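Local coordinates for uncharacterized protein MJ0327 (Methanocaldococcus jannaschii DSM 2661, PDB 2QTD) that is of unknown function but belongs to the dinitrogenase iron-molybdenum cofactor family and may bind or handle such a cofactor, at residues 2-8 with 28-34; 78-83 with 98-102. All coordinates share one frame; numbering follows the deposited sequence.

Interaction 1 (2-8 with 28-34); sequences MINMKVA and IVRIDDN
Met5 to Ala8 pair with Ile28 to Ile31 as antiparallel neighbours in the mixed sheet of a ribonuclease H-like fold; the short strand axes lie 4.7 Å apart, their N-to-C directions 155° from each other. The backbone evidence is a reciprocal pattern. Met5 and Ile31 form one hydrogen-bonded pair and Val7 and Val29 the next, the latter through Val29 N to Val7 O at 2.8 Å and the return bond from Val7 N to Val29 O. Lys6 with Arg30 and Ala8 with Ile28 are the non-hydrogen-bonded pairs. Beyond the strand, Asn34 N reaches Ile3 O at 3.2 Å.

Apolar contacts gather on the face carrying Met5, Val7, Val29 and Ile31, which Ile3 joins; Phe94 of helix 87-95 packs on Ile3, Met5 and Val7. Ile31 spreads two branches there: CG2 meets Ile3 CG1 at 3.5 Å, while CD1 rests on Val7 CG2, the two side chains crossing obliquely. On the reverse face Ile28 is likewise divided, its CG2 lying against Lys6 CG at 3.6 Å and its CD1 against Ala8 CB.

Charged groups share that reverse face. Arg30 starts extended, with CG anti to its backbone N (chi1 161°), then folds at the next two torsions, which lays the guanidinium over the Met5 carbonyl carbon and Lys6 CB. Lys6 NZ is 4.7 Å from Arg30 NH2, a like-charged pair probably eased by the salt bridge from Lys6 to Glu55.

The last group lies where the chain turns toward strand 35-43. Asn34 folds its amide back across Met2 and Ile3: ND2 makes van der Waals contact with selenomethionine Met2 CE, while OD1 accepts a hydrogen bond from Ile3 N at 2.8 Å, the donor standing 44° out of the amide carbonyl plane.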
# COMPACT_ATOMS: atom_id res chain seq x y z
N MSE A 2 18.54 0.27 -7.43
CA MSE A 2 17.22 0.08 -8.11
C MSE A 2 16.24 -0.66 -7.21
O MSE A 2 16.64 -1.59 -6.49
CB MSE A 2 17.39 -0.75 -9.36
CG MSE A 2 18.59 -0.39 -10.21
SE MSE A 2 18.26 -1.26 -11.90
CE MSE A 2 16.92 -0.01 -12.71
N ILE A 3 14.96 -0.28 -7.24
CA ILE A 3 14.00 -0.95 -6.37
C ILE A 3 13.39 -2.21 -7.04
O ILE A 3 12.97 -2.17 -8.23
CB ILE A 3 12.97 0.03 -5.68
CG1 ILE A 3 11.78 0.42 -6.53
CG2 ILE A 3 13.68 1.31 -5.17
CD1 ILE A 3 10.58 0.86 -5.66
N ASN A 4 13.44 -3.30 -6.27
CA ASN A 4 12.76 -4.56 -6.53
C ASN A 4 11.81 -4.88 -5.35
O ASN A 4 12.28 -5.52 -4.38
CB ASN A 4 13.83 -5.65 -6.64
CG ASN A 4 14.84 -5.38 -7.75
OD1 ASN A 4 16.02 -5.07 -7.49
ND2 ASN A 4 14.40 -5.51 -8.98
N MSE A 5 10.54 -4.46 -5.39
CA MSE A 5 9.64 -4.53 -4.22
C MSE A 5 8.20 -4.84 -4.59
O MSE A 5 7.76 -4.56 -5.69
CB MSE A 5 9.66 -3.18 -3.50
CG MSE A 5 10.98 -2.82 -2.81
SE MSE A 5 10.75 -1.10 -1.98
CE MSE A 5 10.07 -1.61 -0.23
N LYS A 6 7.45 -5.36 -3.61
CA LYS A 6 6.02 -5.54 -3.71
C LYS A 6 5.37 -4.50 -2.76
O LYS A 6 5.77 -4.41 -1.61
CB LYS A 6 5.64 -6.97 -3.29
CG LYS A 6 4.19 -7.32 -3.42
CD LYS A 6 3.83 -8.68 -2.84
CE LYS A 6 4.57 -9.83 -3.48
NZ LYS A 6 3.93 -11.16 -3.18
N VAL A 7 4.42 -3.73 -3.29
CA VAL A 7 3.80 -2.64 -2.53
C VAL A 7 2.30 -2.83 -2.56
O VAL A 7 1.70 -3.07 -3.62
CB VAL A 7 4.15 -1.26 -3.11
CG1 VAL A 7 3.55 -0.14 -2.22
CG2 VAL A 7 5.71 -1.10 -3.31
N ALA A 8 1.69 -2.78 -1.39
CA ALA A 8 0.19 -2.76 -1.29
C ALA A 8 -0.38 -1.33 -1.13
O ALA A 8 0.05 -0.57 -0.27
CB ALA A 8 -0.27 -3.69 -0.17
N ILE A 28 -1.99 -4.76 -5.26
CA ILE A 28 -0.66 -5.31 -5.02
C ILE A 28 0.17 -5.06 -6.29
O ILE A 28 -0.14 -5.57 -7.37
CB ILE A 28 -0.69 -6.80 -4.63
CG1 ILE A 28 -1.68 -7.13 -3.52
CG2 ILE A 28 0.69 -7.30 -4.27
CD1 ILE A 28 -1.55 -6.30 -2.27
N VAL A 29 1.19 -4.22 -6.16
CA VAL A 29 2.04 -3.89 -7.30
C VAL A 29 3.43 -4.42 -7.08
O VAL A 29 4.04 -4.25 -6.02
CB VAL A 29 2.07 -2.38 -7.64
CG1 VAL A 29 0.71 -1.88 -8.09
CG2 VAL A 29 2.58 -1.55 -6.50
N ARG A 30 3.95 -5.09 -8.12
CA ARG A 30 5.33 -5.56 -8.15
C ARG A 30 6.10 -4.54 -8.97
O ARG A 30 5.75 -4.30 -10.12
CB ARG A 30 5.48 -6.94 -8.80
CG ARG A 30 6.86 -7.33 -9.30
CD ARG A 30 7.88 -7.38 -8.21
NE ARG A 30 7.53 -8.37 -7.20
CZ ARG A 30 8.26 -8.62 -6.11
NH1 ARG A 30 9.41 -7.97 -5.88
NH2 ARG A 30 7.85 -9.55 -5.25
N ILE A 31 7.14 -3.98 -8.37
CA ILE A 31 8.00 -2.98 -9.00
C ILE A 31 9.34 -3.64 -9.17
O ILE A 31 9.84 -4.28 -8.24
CB ILE A 31 8.17 -1.73 -8.14
CG1 ILE A 31 6.85 -0.95 -8.02
CG2 ILE A 31 9.37 -0.85 -8.73
CD1 ILE A 31 6.68 -0.10 -6.69
N ASP A 32 9.91 -3.56 -10.37
CA ASP A 32 11.15 -4.25 -10.66
C ASP A 32 11.95 -3.40 -11.59
O ASP A 32 11.38 -2.78 -12.49
CB ASP A 32 10.89 -5.58 -11.32
CG ASP A 32 11.84 -6.63 -10.86
OD1 ASP A 32 13.02 -6.30 -10.60
OD2 ASP A 32 11.35 -7.78 -10.69
N ASP A 33 13.25 -3.35 -11.33
CA ASP A 33 14.15 -2.43 -12.00
C ASP A 33 13.49 -1.07 -12.17
O ASP A 33 13.42 -0.54 -13.27
CB ASP A 33 14.58 -3.06 -13.34
CG ASP A 33 15.53 -4.24 -13.16
OD1 ASP A 33 16.47 -4.15 -12.32
OD2 ASP A 33 15.35 -5.25 -13.87
N ASN A 34 12.95 -0.56 -11.04
CA ASN A 34 12.20 0.71 -10.98
C ASN A 34 10.97 0.87 -11.91
O ASN A 34 10.59 1.99 -12.24
CB ASN A 34 13.18 1.89 -11.20
CG ASN A 34 14.29 1.94 -10.14
OD1 ASN A 34 14.02 1.77 -8.95
ND2 ASN A 34 15.53 2.19 -10.58

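Interaction 2 (78-83 with 98-102); sequences EIYHAE and ELSKI
Glu98 meets Glu83 mainly through water: one molecule donates both to Glu83 OE1 at 2.7 Å and to Glu98 O, and a second joins Glu83 OE2, Glu98 O and Ser100 OG. Leu99 comes next and points at the strand. Its CD2 lies 3.5 Å from His81 O and also against the carboxylate carbon of Glu83, the two side chains sliding past each other in opposite directions, while its own carbonyl O sits at the edge of the Tyr80 ring.

At Ser100 the backbones join. Ser100 O accepts a hydrogen bond from His81 N at 2.8 Å, and a water accepts from Ser100 N and donates to His81 O and Glu83 OE2. Lys101 lies opposite Tyr80, the two CA atoms 4.4 Å apart. Its CG is anti to the backbone N (chi1 -172°) and the chain beyond is extended; CB touches Tyr80 CE1 and the rest carries NZ to Glu78 OE2 at 2.8 Å, a salt bridge on the anti side of the carboxylate, 28° out of its plane.

Ile102 completes the bridge: its N donates to Ile79 O at 2.7 Å, and its CD1 packs on Ile79 CG2 while lying at the edge of the His81 ring. The geometry is that of a single beta bridge, by which the tail after helix 87-95 borders outer strand 78-81 of a ribonuclease H-like sheet.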
# COMPACT_ATOMS: atom_id res chain seq x y z
N GLU A 78 7.24 -1.35 5.97
CA GLU A 78 7.30 0.10 6.01
C GLU A 78 6.03 0.66 5.42
O GLU A 78 5.60 0.20 4.39
CB GLU A 78 8.50 0.55 5.21
CG GLU A 78 9.79 -0.00 5.80
CD GLU A 78 10.98 0.37 4.99
OE1 GLU A 78 10.93 0.14 3.76
OE2 GLU A 78 11.95 0.89 5.60
N ILE A 79 5.44 1.66 6.08
CA ILE A 79 4.12 2.20 5.76
C ILE A 79 4.33 3.65 5.36
O ILE A 79 4.87 4.45 6.14
CB ILE A 79 3.12 2.07 6.93
CG1 ILE A 79 3.06 0.59 7.39
CG2 ILE A 79 1.77 2.56 6.51
CD1 ILE A 79 2.19 0.34 8.56
N TYR A 80 3.91 3.98 4.14
CA TYR A 80 4.17 5.30 3.55
C TYR A 80 2.87 6.04 3.35
O TYR A 80 1.82 5.43 3.07
CB TYR A 80 4.87 5.16 2.21
CG TYR A 80 6.27 4.66 2.33
CD1 TYR A 80 7.30 5.53 2.60
CD2 TYR A 80 6.52 3.30 2.31
CE1 TYR A 80 8.60 5.06 2.73
CE2 TYR A 80 7.82 2.82 2.48
CZ TYR A 80 8.83 3.71 2.69
OH TYR A 80 10.13 3.25 2.84
N HIS A 81 2.91 7.35 3.48
CA HIS A 81 1.72 8.19 3.38
C HIS A 81 1.51 8.67 1.94
O HIS A 81 2.39 9.28 1.33
CB HIS A 81 1.85 9.40 4.29
CG HIS A 81 0.58 10.18 4.40
ND1 HIS A 81 0.41 11.41 3.80
CD2 HIS A 81 -0.59 9.89 5.01
CE1 HIS A 81 -0.82 11.84 4.03
NE2 HIS A 81 -1.45 10.93 4.76
N ALA A 82 0.35 8.34 1.38
CA ALA A 82 -0.05 8.82 0.06
C ALA A 82 -0.26 10.31 0.03
O ALA A 82 -0.70 10.89 1.02
CB ALA A 82 -1.32 8.14 -0.40
N GLU A 83 0.08 10.91 -1.12
CA GLU A 83 -0.10 12.34 -1.37
C GLU A 83 -1.10 12.54 -2.50
O GLU A 83 -0.80 12.26 -3.66
CB GLU A 83 1.25 12.95 -1.70
CG GLU A 83 2.24 12.75 -0.52
CD GLU A 83 3.62 13.29 -0.78
OE1 GLU A 83 3.89 13.86 -1.86
OE2 GLU A 83 4.46 13.13 0.14
N GLU A 98 10.21 9.81 -2.61
CA GLU A 98 9.58 11.08 -2.20
C GLU A 98 8.35 11.04 -1.28
O GLU A 98 7.86 12.09 -0.87
CB GLU A 98 9.27 11.90 -3.46
CG GLU A 98 10.53 12.21 -4.25
CD GLU A 98 10.38 13.21 -5.36
OE1 GLU A 98 9.29 13.79 -5.52
OE2 GLU A 98 11.38 13.40 -6.09
N LEU A 99 7.91 9.85 -0.88
CA LEU A 99 6.85 9.63 0.14
C LEU A 99 7.45 9.50 1.52
O LEU A 99 8.54 8.88 1.75
CB LEU A 99 5.98 8.39 -0.17
CG LEU A 99 5.14 8.40 -1.44
CD1 LEU A 99 4.26 7.11 -1.52
CD2 LEU A 99 4.26 9.68 -1.62
N SER A 100 6.71 10.08 2.45
CA SER A 100 7.05 10.06 3.87
C SER A 100 6.59 8.77 4.53
O SER A 100 5.54 8.20 4.17
CB SER A 100 6.39 11.22 4.55
OG SER A 100 6.94 12.37 4.04
N LYS A 101 7.41 8.28 5.46
CA LYS A 101 7.16 7.05 6.20
C LYS A 101 6.35 7.39 7.44
O LYS A 101 6.70 8.30 8.22
CB LYS A 101 8.52 6.39 6.54
CG LYS A 101 8.47 4.99 7.13
CD LYS A 101 9.89 4.43 7.31
CE LYS A 101 9.86 2.99 7.79
NZ LYS A 101 11.25 2.41 7.83
N ILE A 102 5.25 6.68 7.64
CA ILE A 102 4.38 6.93 8.78
C ILE A 102 5.06 6.43 10.04
O ILE A 102 5.51 5.30 10.09
CB ILE A 102 2.99 6.28 8.57
CG1 ILE A 102 2.25 6.93 7.39
CG2 ILE A 102 2.17 6.35 9.92
CD1 ILE A 102 0.92 6.26 6.95
O HOH W 1 6.50 2.89 8.67
O HOH W 2 4.11 11.16 1.90
O HOH W 3 6.54 13.71 1.63
O HOH W 4 6.52 14.22 -1.90

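How the interactions relate
Both interactions draw on one mixed sheet but at different places: 2-8 with 28-34 pairs neighbouring strands, whereas 78-83 with 98-102 borders an outermost strand. Their centres are 15 Å apart, and their nearest atoms, about 4 Å apart, do not touch. Strand 59-62 lies between, its Ala59 touched by Met5 of interaction 1 and Tyr80 of interaction 2. Phe94 of helix 87-95 is a second shared neighbour, packing on Ile3, Met5 and Val7 and meeting the Tyr80 ring edge-to-face. A tetraethylene glycol lies about 3 Å from the Lys6 side chain, and one also about 3 Å from that of Tyr80; such molecules probably came from the crystallisation liquor and do not establish a cofactor site.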